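Local coordinates for protein FucU (Bifidobacterium longum subsp. infantis, PDB 3MVK), which probably interconverts the alpha and beta anomers of L-fucose and the pyranose and furanose forms of D-ribose, as a sugar mutarotase of the RbsD/FucU family, at residues L14-L17 / C18-H22. Sequence-based numbering, arbitrary orientation.
Sequences LKVL and CEMGH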
# COMPACT_ATOMS: atom_id res chain seq x y z
N LEU G 14 -6.92 2.85 22.51
CA LEU G 14 -6.21 3.67 23.48
C LEU G 14 -5.43 4.74 22.72
O LEU G 14 -5.47 5.92 23.09
CB LEU G 14 -5.30 2.81 24.36
CG LEU G 14 -4.48 3.54 25.42
CD1 LEU G 14 -5.37 4.36 26.37
CD2 LEU G 14 -3.65 2.51 26.18
N LYS G 15 -4.79 4.32 21.63
CA LYS G 15 -4.07 5.25 20.75
C LYS G 15 -5.00 6.36 20.23
O LYS G 15 -4.67 7.55 20.27
CB LYS G 15 -3.42 4.52 19.58
CG LYS G 15 -2.69 5.46 18.64
CD LYS G 15 -1.87 4.68 17.61
CE LYS G 15 -1.01 5.59 16.73
NZ LYS G 15 -1.79 6.34 15.70
N VAL G 16 -6.17 5.94 19.75
CA VAL G 16 -7.17 6.88 19.23
C VAL G 16 -7.57 7.90 20.31
O VAL G 16 -7.58 9.09 20.04
CB VAL G 16 -8.42 6.13 18.70
CG1 VAL G 16 -9.62 7.07 18.56
CG2 VAL G 16 -8.10 5.47 17.36
N LEU G 17 -7.89 7.42 21.51
CA LEU G 17 -8.36 8.29 22.59
C LEU G 17 -7.29 9.31 22.97
O LEU G 17 -7.60 10.48 23.24
CB LEU G 17 -8.79 7.47 23.81
CG LEU G 17 -10.02 6.58 23.55
CD1 LEU G 17 -10.22 5.60 24.70
CD2 LEU G 17 -11.30 7.44 23.34
N CYS G 18 -6.04 8.87 22.94
CA CYS G 18 -4.93 9.75 23.29
C CYS G 18 -4.66 10.79 22.22
O CYS G 18 -4.35 11.96 22.53
CB CYS G 18 -3.68 8.93 23.58
SG CYS G 18 -3.83 8.04 25.12
N GLU G 19 -4.76 10.41 20.96
CA GLU G 19 -4.43 11.36 19.92
C GLU G 19 -5.57 12.30 19.53
O GLU G 19 -5.32 13.30 18.84
CB GLU G 19 -3.82 10.66 18.72
CG GLU G 19 -4.84 9.93 17.90
CD GLU G 19 -4.24 8.81 17.02
OE1 GLU G 19 -3.02 8.58 16.94
OE2 GLU G 19 -5.04 8.14 16.37
N MSE G 20 -6.79 12.01 19.95
CA MSE G 20 -7.86 13.00 19.82
C MSE G 20 -7.56 14.22 20.67
O MSE G 20 -6.96 14.11 21.76
CB MSE G 20 -9.20 12.37 20.23
CG MSE G 20 -9.66 11.38 19.21
SE MSE G 20 -11.27 10.38 19.74
CE MSE G 20 -12.64 11.83 19.70
N GLY G 21 -7.98 15.38 20.17
CA GLY G 21 -7.78 16.65 20.86
C GLY G 21 -9.11 17.37 21.04
O GLY G 21 -10.19 16.84 20.74
N HIS G 22 -9.01 18.60 21.53
CA HIS G 22 -10.19 19.40 21.85
C HIS G 22 -11.13 19.60 20.65
O HIS G 22 -10.76 20.16 19.62
CB HIS G 22 -9.70 20.73 22.43
CG HIS G 22 -10.78 21.56 23.03
ND1 HIS G 22 -10.64 22.92 23.23
CD2 HIS G 22 -12.01 21.23 23.49
CE1 HIS G 22 -11.74 23.38 23.79
NE2 HIS G 22 -12.59 22.38 23.96
O HOH W 1 -4.61 5.88 15.08
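Lys-15 and Glu-19 form an i to i+4 salt bridge over the last turn of helix 11-19, where the chain leaves the helix and heads for strand 25-29. NZ of Lys-15 lies 2.8 Å from OE1 of Glu-19 and meets that oxygen on its syn lone pair. Two torsions bring the charges together: the lysine chain runs extended as far as its last torsion, where it bends (chi4 -74°) and turns NZ toward the carboxylate, while CG of Glu-19 sits between its own backbone N and carbonyl carbon (chi1 75°), which carries the carboxylate back over the preceding turn. A water closes a ring around the pair, accepting from Lys-15 NZ at 2.9 Å and donating to Glu-19 OE2 at 2.6 Å. That second oxygen is also hydrogen-bonded to Tyr-123, so both ends of the buried carboxylate are held and its rotation is probably fixed.

Successive backbone bonds document the helix beneath: Cys-18 N to Leu-14 O (3.0 Å), Glu-19 N to Lys-15 O (2.9 Å) and Met-20 N to Val-16 O (3.0 Å). On another face, SE of selenomethionine Met-20 packs 3.9 Å from CG1 of Val-16, and the same side chain also touches Leu-26 and Phe-63. Leu-14 packs on Cys-18 of a neighbouring subunit, and Cys-18 on Leu-14 of that same subunit. Met-20 is the first residue with non-helical backbone angles (psi 146°), marking a helix C-terminus whose last turn carries an i to i+4 lysine-glutamate salt bridge, a pairing common on helices.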